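Local coordinates for protein 2,3-dihydroxy-2,3-dihydrophenylpropionate dehydrogenase (Pseudomonas sp. MC1, PDB 5XTF) that probably oxidises naphthalene cis-dihydrodiol to 1,2-dihydroxynaphthalene, using NAD(+) as the electron acceptor, at residues E72-D77 / I88-D93; S51-N56 / A82-L87. All coordinates share one frame; numbering follows the deposited sequence.

Contact 1: residues E72-D77 / I88-D93; sequences EIVVGD and IKQTID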
ATOM      1  N   GLU B  72       9.463   9.308 -36.172  1.00 33.28           N
ATOM      2  CA  GLU B  72      10.505  10.280 -35.899  1.00 30.53           C
ATOM      3  C   GLU B  72      11.400   9.637 -34.857  1.00 31.28           C
ATOM      4  O   GLU B  72      10.913   9.216 -33.806  1.00 32.62           O
ATOM      5  CB  GLU B  72       9.910  11.593 -35.396  1.00 28.53           C
ATOM      6  CG  GLU B  72      10.869  12.768 -35.407  1.00 36.42           C
ATOM      7  CD  GLU B  72      11.354  13.125 -36.816  1.00 37.19           C
ATOM      8  OE1 GLU B  72      10.570  12.994 -37.789  1.00 40.61           O
ATOM      9  OE2 GLU B  72      12.518  13.547 -36.950  1.00 44.04           O
ATOM     10  N   ILE B  73      12.686   9.520 -35.154  1.00 28.22           N
ATOM     11  CA  ILE B  73      13.611   8.755 -34.326  1.00 28.62           C
ATOM     12  C   ILE B  73      14.779   9.646 -33.937  1.00 30.47           C
ATOM     13  O   ILE B  73      15.339  10.352 -34.778  1.00 34.65           O
ATOM     14  CB  ILE B  73      14.103   7.484 -35.045  1.00 26.05           C
ATOM     15  CG1 ILE B  73      12.914   6.601 -35.433  1.00 32.26           C
ATOM     16  CG2 ILE B  73      15.105   6.715 -34.177  1.00 24.70           C
ATOM     17  CD1 ILE B  73      13.272   5.397 -36.305  1.00 34.86           C
ATOM     18  N   VAL B  74      15.117   9.635 -32.657  1.00 30.51           N
ATOM     19  CA  VAL B  74      16.310  10.281 -32.131  1.00 29.92           C
ATOM     20  C   VAL B  74      17.158   9.190 -31.495  1.00 30.03           C
ATOM     21  O   VAL B  74      16.635   8.362 -30.737  1.00 28.43           O
ATOM     22  CB  VAL B  74      15.967  11.373 -31.099  1.00 28.06           C
ATOM     23  CG1 VAL B  74      17.216  11.877 -30.431  1.00 32.69           C
ATOM     24  CG2 VAL B  74      15.196  12.510 -31.743  1.00 32.77           C
ATOM     25  N   VAL B  75      18.448   9.166 -31.831  1.00 23.76           N
ATOM     26  CA  VAL B  75      19.408   8.233 -31.252  1.00 26.52           C
ATOM     27  C   VAL B  75      20.216   8.982 -30.205  1.00 32.26           C
ATOM     28  O   VAL B  75      20.792  10.036 -30.513  1.00 33.72           O
ATOM     29  CB  VAL B  75      20.346   7.649 -32.323  1.00 31.77           C
ATOM     30  CG1 VAL B  75      21.415   6.802 -31.652  1.00 32.24           C
ATOM     31  CG2 VAL B  75      19.576   6.860 -33.394  1.00 27.96           C
ATOM     32  N   GLY B  76      20.291   8.445 -28.991  1.00 26.52           N
ATOM     33  CA  GLY B  76      21.091   9.077 -27.963  1.00 27.56           C
ATOM     34  C   GLY B  76      20.734   8.580 -26.575  1.00 28.36           C
ATOM     35  O   GLY B  76      19.997   7.611 -26.405  1.00 29.21           O
ATOM     36  N   ASP B  77      21.265   9.291 -25.586  1.00 29.13           N
ATOM     37  CA  ASP B  77      21.262   8.864 -24.188  1.00 29.49           C
ATOM     38  C   ASP B  77      20.212   9.651 -23.411  1.00 30.77           C
ATOM     39  O   ASP B  77      20.236  10.890 -23.404  1.00 28.59           O
ATOM     40  CB  ASP B  77      22.649   9.062 -23.584  1.00 28.27           C
ATOM     41  CG  ASP B  77      22.791   8.432 -22.228  1.00 32.87           C
ATOM     42  OD1 ASP B  77      21.816   8.420 -21.442  1.00 34.63           O
ATOM     43  OD2 ASP B  77      23.896   7.949 -21.941  1.00 37.28           O
ATOM     44  N   ILE B  88      11.499  15.782 -28.097  1.00 27.45           N
ATOM     45  CA  ILE B  88      10.264  16.554 -28.142  1.00 27.31           C
ATOM     46  C   ILE B  88      10.259  17.486 -29.353  1.00 27.87           C
ATOM     47  O   ILE B  88       9.294  17.520 -30.122  1.00 25.96           O
ATOM     48  CB  ILE B  88      10.064  17.331 -26.834  1.00 23.26           C
ATOM     49  CG1 ILE B  88      10.098  16.365 -25.637  1.00 25.43           C
ATOM     50  CG2 ILE B  88       8.755  18.119 -26.884  1.00 22.80           C
ATOM     51  CD1 ILE B  88       9.216  15.130 -25.793  1.00 27.73           C
ATOM     52  N   LYS B  89      11.335  18.260 -29.533  1.00 29.00           N
ATOM     53  CA  LYS B  89      11.348  19.263 -30.593  1.00 29.04           C
ATOM     54  C   LYS B  89      11.092  18.626 -31.960  1.00 32.93           C
ATOM     55  O   LYS B  89      10.275  19.118 -32.748  1.00 34.68           O
ATOM     56  CB  LYS B  89      12.671  20.026 -30.577  1.00 32.48           C
ATOM     57  CG  LYS B  89      12.663  21.245 -31.494  1.00 41.15           C
ATOM     58  CD  LYS B  89      14.024  21.941 -31.548  1.00 44.26           C
ATOM     59  CE  LYS B  89      13.884  23.351 -32.128  1.00 55.23           C
ATOM     60  NZ  LYS B  89      13.112  23.380 -33.416  1.00 50.14           N
ATOM     61  N   GLN B  90      11.751  17.500 -32.240  1.00 30.72           N
ATOM     62  CA  GLN B  90      11.503  16.814 -33.504  1.00 29.47           C
ATOM     63  C   GLN B  90      10.076  16.310 -33.592  1.00 33.27           C
ATOM     64  O   GLN B  90       9.494  16.272 -34.688  1.00 26.20           O
ATOM     65  CB  GLN B  90      12.462  15.641 -33.669  1.00 30.79           C
ATOM     66  CG  GLN B  90      13.880  16.028 -34.041  1.00 34.26           C
ATOM     67  CD  GLN B  90      14.661  14.849 -34.599  1.00 46.59           C
ATOM     68  OE1 GLN B  90      14.091  13.857 -35.048  1.00 45.77           O
ATOM     69  NE2 GLN B  90      15.962  14.987 -34.649  1.00 46.10           N
ATOM     70  N   THR B  91       9.506  15.883 -32.461  1.00 29.41           N
ATOM     71  CA  THR B  91       8.135  15.390 -32.486  1.00 30.77           C
ATOM     72  C   THR B  91       7.180  16.488 -32.944  1.00 29.18           C
ATOM     73  O   THR B  91       6.335  16.269 -33.822  1.00 27.24           O
ATOM     74  CB  THR B  91       7.729  14.857 -31.105  1.00 29.33           C
ATOM     75  OG1 THR B  91       8.577  13.763 -30.722  1.00 24.13           O
ATOM     76  CG2 THR B  91       6.294  14.374 -31.145  1.00 24.52           C
ATOM     77  N   ILE B  92       7.333  17.686 -32.380  1.00 26.77           N
ATOM     78  CA  ILE B  92       6.454  18.805 -32.696  1.00 31.30           C
ATOM     79  C   ILE B  92       6.632  19.229 -34.149  1.00 35.60           C
ATOM     80  O   ILE B  92       5.655  19.431 -34.879  1.00 33.37           O
ATOM     81  CB  ILE B  92       6.728  19.972 -31.731  1.00 29.41           C
ATOM     82  CG1 ILE B  92       6.587  19.489 -30.286  1.00 33.98           C
ATOM     83  CG2 ILE B  92       5.797  21.138 -32.020  1.00 35.38           C
ATOM     84  CD1 ILE B  92       5.262  18.754 -29.997  1.00 32.81           C
ATOM     85  N   ASP B  93       7.890  19.358 -34.589  1.00 33.63           N
ATOM     86  CA  ASP B  93       8.173  19.778 -35.958  1.00 33.83           C
ATOM     87  C   ASP B  93       7.659  18.766 -36.963  1.00 34.23           C
ATOM     88  O   ASP B  93       7.112  19.136 -38.004  1.00 34.32           O
ATOM     89  CB  ASP B  93       9.670  19.992 -36.135  1.00 35.41           C
ATOM     90  CG  ASP B  93      10.177  21.177 -35.338  1.00 44.10           C
ATOM     91  OD1 ASP B  93       9.346  22.049 -34.975  1.00 49.66           O
ATOM     92  OD2 ASP B  93      11.402  21.250 -35.090  1.00 48.54           O
TER
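E72 and V74, two residues apart on strand 72-75 and so on the same face of the sheet, share one partner on the helix above, Q90. The strand and helix segments run nearly antiparallel, their axes 8.6 Å apart, and the CA atoms come closest between E72 and T91, at 6.6 Å. The tight part lies inward. There a methyl of the buried V74, CG2, sits 3.7 Å from CD of Q90, near enough for the amide group to rest on the valine. The Q90 chain is extended beyond CG, which carries its flat end down from the helix to the strand. E72 meets the same side chain nearer its root, with CG 3.7 Å from CB of Q90. A bend in the glutamate chain (chi2 62°) turns its carboxylate across Q90 instead of along it, the two chains meeting at about a right angle and the carboxylate and amide planes standing 73° apart. One carboxylate oxygen, OE1, is taken up in a salt bridge with R94, one residue past the segment on the same helix. Cutting E72 back to an alanine would probably leave R94 without this carboxylate and strip the aliphatic cover from CB of Q90. The outer side is looser: on the exposed flank of the helix K89 NZ reaches D93 OD2 at 3.2 Å, a salt bridge one turn long whose hydrogen bond is weak and which makes no link to the strand. As a worked example, the contact illustrates how a Rossmann fold closes its edge: an edge strand of the parallel sheet is roofed by the helix that follows it in the chain, and the loop between them carries D77, a residue of the NAD(+) site.

Contact 2: residues S51-N56 / A82-L87; sequences SALVRN and ATNEKL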
ATOM      1  N   SER B  51       6.905   9.038 -32.100  1.00 22.50           N
ATOM      2  CA  SER B  51       8.323   9.331 -32.060  1.00 25.77           C
ATOM      3  C   SER B  51       8.977   8.488 -30.978  1.00 27.41           C
ATOM      4  O   SER B  51       8.328   8.028 -30.028  1.00 25.47           O
ATOM      5  CB  SER B  51       8.598  10.812 -31.812  1.00 27.15           C
ATOM      6  OG  SER B  51       8.514  11.106 -30.448  1.00 26.90           O
ATOM      7  N   ALA B  52      10.279   8.294 -31.123  1.00 26.93           N
ATOM      8  CA  ALA B  52      10.949   7.242 -30.376  1.00 23.06           C
ATOM      9  C   ALA B  52      12.389   7.642 -30.126  1.00 27.36           C
ATOM     10  O   ALA B  52      13.080   8.095 -31.044  1.00 27.01           O
ATOM     11  CB  ALA B  52      10.895   5.913 -31.135  1.00 24.16           C
ATOM     12  N   LEU B  53      12.823   7.483 -28.883  1.00 24.71           N
ATOM     13  CA  LEU B  53      14.201   7.705 -28.485  1.00 26.64           C
ATOM     14  C   LEU B  53      14.869   6.355 -28.296  1.00 27.52           C
ATOM     15  O   LEU B  53      14.362   5.501 -27.561  1.00 31.35           O
ATOM     16  CB  LEU B  53      14.281   8.516 -27.199  1.00 21.53           C
ATOM     17  CG  LEU B  53      15.709   8.730 -26.701  1.00 27.41           C
ATOM     18  CD1 LEU B  53      16.554   9.354 -27.786  1.00 23.80           C
ATOM     19  CD2 LEU B  53      15.727   9.589 -25.431  1.00 27.45           C
ATOM     20  N   VAL B  54      16.007   6.175 -28.945  1.00 27.55           N
ATOM     21  CA  VAL B  54      16.660   4.883 -29.057  1.00 27.60           C
ATOM     22  C   VAL B  54      18.138   5.055 -28.722  1.00 30.21           C
ATOM     23  O   VAL B  54      18.691   6.144 -28.893  1.00 29.18           O
ATOM     24  CB  VAL B  54      16.433   4.332 -30.473  1.00 30.25           C
ATOM     25  CG1 VAL B  54      17.467   4.850 -31.481  1.00 26.25           C
ATOM     26  CG2 VAL B  54      16.405   2.905 -30.421  1.00 34.98           C
ATOM     27  N   ARG B  55      18.781   3.986 -28.213  1.00 30.60           N
ATOM     28  CA  ARG B  55      20.146   4.122 -27.682  1.00 34.24           C
ATOM     29  C   ARG B  55      21.224   4.149 -28.757  1.00 35.01           C
ATOM     30  O   ARG B  55      22.274   4.762 -28.545  1.00 26.55           O
ATOM     31  CB  ARG B  55      20.532   2.989 -26.718  1.00 34.55           C
ATOM     32  CG  ARG B  55      19.786   2.903 -25.415  1.00 42.07           C
ATOM     33  CD  ARG B  55      19.107   1.534 -25.250  1.00 47.57           C
ATOM     34  NE  ARG B  55      17.964   1.334 -26.146  1.00 46.72           N
ATOM     35  CZ  ARG B  55      16.827   2.009 -26.058  1.00 32.49           C
ATOM     36  NH1 ARG B  55      16.646   2.942 -25.147  1.00 41.30           N
ATOM     37  NH2 ARG B  55      15.866   1.775 -26.885  1.00 34.54           N
ATOM     38  N   ASN B  56      21.041   3.462 -29.879  1.00 35.78           N
ATOM     39  CA  ASN B  56      22.117   3.420 -30.854  1.00 36.22           C
ATOM     40  C   ASN B  56      21.549   3.231 -32.254  1.00 36.88           C
ATOM     41  O   ASN B  56      20.335   3.140 -32.466  1.00 33.26           O
ATOM     42  CB  ASN B  56      23.127   2.329 -30.498  1.00 33.46           C
ATOM     43  CG  ASN B  56      22.499   0.962 -30.432  1.00 35.46           C
ATOM     44  OD1 ASN B  56      21.646   0.616 -31.251  1.00 33.64           O
ATOM     45  ND2 ASN B  56      22.916   0.171 -29.452  1.00 31.53           N
ATOM     46  N   ALA B  82      19.410  17.604 -23.120  1.00 30.15           N
ATOM     47  CA  ALA B  82      19.263  18.119 -24.478  1.00 27.52           C
ATOM     48  C   ALA B  82      18.724  17.062 -25.430  1.00 32.29           C
ATOM     49  O   ALA B  82      17.963  17.392 -26.348  1.00 31.76           O
ATOM     50  CB  ALA B  82      20.604  18.654 -24.982  1.00 30.14           C
ATOM     51  N   THR B  83      19.092  15.795 -25.230  1.00 26.68           N
ATOM     52  CA  THR B  83      18.529  14.734 -26.061  1.00 30.36           C
ATOM     53  C   THR B  83      17.012  14.626 -25.878  1.00 29.88           C
ATOM     54  O   THR B  83      16.270  14.442 -26.859  1.00 31.36           O
ATOM     55  CB  THR B  83      19.208  13.401 -25.736  1.00 32.95           C
ATOM     56  OG1 THR B  83      20.593  13.451 -26.117  1.00 30.73           O
ATOM     57  CG2 THR B  83      18.506  12.248 -26.458  1.00 31.61           C
ATOM     58  N   ASN B  84      16.535  14.733 -24.630  1.00 26.99           N
ATOM     59  CA  ASN B  84      15.095  14.715 -24.373  1.00 25.85           C
ATOM     60  C   ASN B  84      14.410  15.907 -25.030  1.00 23.76           C
ATOM     61  O   ASN B  84      13.325  15.770 -25.600  1.00 26.08           O
ATOM     62  CB  ASN B  84      14.818  14.732 -22.859  1.00 25.15           C
ATOM     63  CG  ASN B  84      15.255  13.466 -22.164  1.00 27.16           C
ATOM     64  OD1 ASN B  84      16.176  13.475 -21.345  1.00 33.75           O
ATOM     65  ND2 ASN B  84      14.585  12.376 -22.461  1.00 27.40           N
ATOM     66  N   GLU B  85      15.017  17.094 -24.930  1.00 23.63           N
ATOM     67  CA  GLU B  85      14.483  18.255 -25.635  1.00 29.50           C
ATOM     68  C   GLU B  85      14.448  18.012 -27.140  1.00 26.89           C
ATOM     69  O   GLU B  85      13.455  18.325 -27.811  1.00 29.71           O
ATOM     70  CB  GLU B  85      15.320  19.484 -25.291  1.00 28.24           C
ATOM     71  CG  GLU B  85      15.148  19.921 -23.843  1.00 31.51           C
ATOM     72  CD  GLU B  85      16.135  21.000 -23.421  1.00 39.27           C
ATOM     73  OE1 GLU B  85      17.284  21.003 -23.929  1.00 41.15           O
ATOM     74  OE2 GLU B  85      15.751  21.857 -22.595  1.00 37.52           O
ATOM     75  N   LYS B  86      15.510  17.417 -27.679  1.00 26.48           N
ATOM     76  CA  LYS B  86      15.566  17.109 -29.104  1.00 30.08           C
ATOM     77  C   LYS B  86      14.429  16.181 -29.511  1.00 28.30           C
ATOM     78  O   LYS B  86      13.721  16.442 -30.494  1.00 27.00           O
ATOM     79  CB  LYS B  86      16.925  16.495 -29.424  1.00 29.98           C
ATOM     80  CG  LYS B  86      17.246  16.304 -30.897  1.00 33.19           C
ATOM     81  CD  LYS B  86      18.699  15.822 -30.980  1.00 36.41           C
ATOM     82  CE  LYS B  86      18.984  14.955 -32.190  1.00 42.10           C
ATOM     83  NZ  LYS B  86      18.138  15.364 -33.315  1.00 44.85           N
ATOM     84  N   LEU B  87      14.219  15.106 -28.738  1.00 28.96           N
ATOM     85  CA  LEU B  87      13.105  14.188 -28.990  1.00 28.72           C
ATOM     86  C   LEU B  87      11.784  14.938 -29.087  1.00 29.02           C
ATOM     87  O   LEU B  87      11.029  14.780 -30.056  1.00 28.81           O
ATOM     88  CB  LEU B  87      13.031  13.134 -27.887  1.00 27.13           C
ATOM     89  CG  LEU B  87      11.921  12.081 -27.982  1.00 26.74           C
ATOM     90  CD1 LEU B  87      12.246  11.083 -29.040  1.00 25.15           C
ATOM     91  CD2 LEU B  87      11.718  11.364 -26.630  1.00 23.29           C
TER
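L53 and L87 bring their CA atoms to 6.6 Å where strand 51-54 passes beneath helix 82-87, the short axes 9.4 Å apart and their N-to-C directions 157° from one another. This is the layered core of the Rossmann fold of short-chain dehydrogenases, in which leucines and other apolar side chains fill the space between a parallel sheet and its covering helices. No hydrogen bond crosses; the joint is made by branched side chains meeting in two places. In the first, L87 reaches down with CG anti to the backbone N (chi1 -180°), a setting that lowers its CD1 methyl onto the strand backbone itself, 3.6 Å from N of L53. The other methyl, CD2, stays close to the root of the leucine below, 3.9 Å from CB of L53, so the fork of L87 straddles the start of that side chain. In the second place, L53 extends toward the preceding turn of the helix, and its CD1 meets CG2 of T83 at 3.7 Å. The two chains cross at about a right angle, and the threonine offers its methyl to the leucine while its hydroxyl, OG1, is hydrogen-bonded to D80 near the start of the helix. L53 also packs on V74 of the neighbouring strand and on V78, a residue of the NAD(+) site, so this apolar layer probably backs part of the cofactor pocket. Toward the other end of the contact the character turns polar. The buried hydroxyl of S51 points up from the strand and is satisfied by hydrogen bonds with T91 OG1 and S27 OG, while the CD1 methyl of L87 lies 4.0 Å from S51 OG.

How the contacts relate
From the N terminus, the chain passes first through 51-56, then helix 57-67 on the way to the edge strand at 72-77, and afterwards into helix 81-95. Contact 2 closes the longer loop, when 82-87 returns over 51-56; contact 1 closes a shorter one a turn or two later, when 88-93 returns over 72-77. Because the segments alternate, the two loops cross. One helix thereby holds two neighbouring strands, its earlier turns over the inner strand and its later turns over the edge. The strands are themselves hydrogen-bonded neighbours in the sheet, and the pairing runs on just past the edge strand, where G76 N probably bonds to V54 O (2.8 Å).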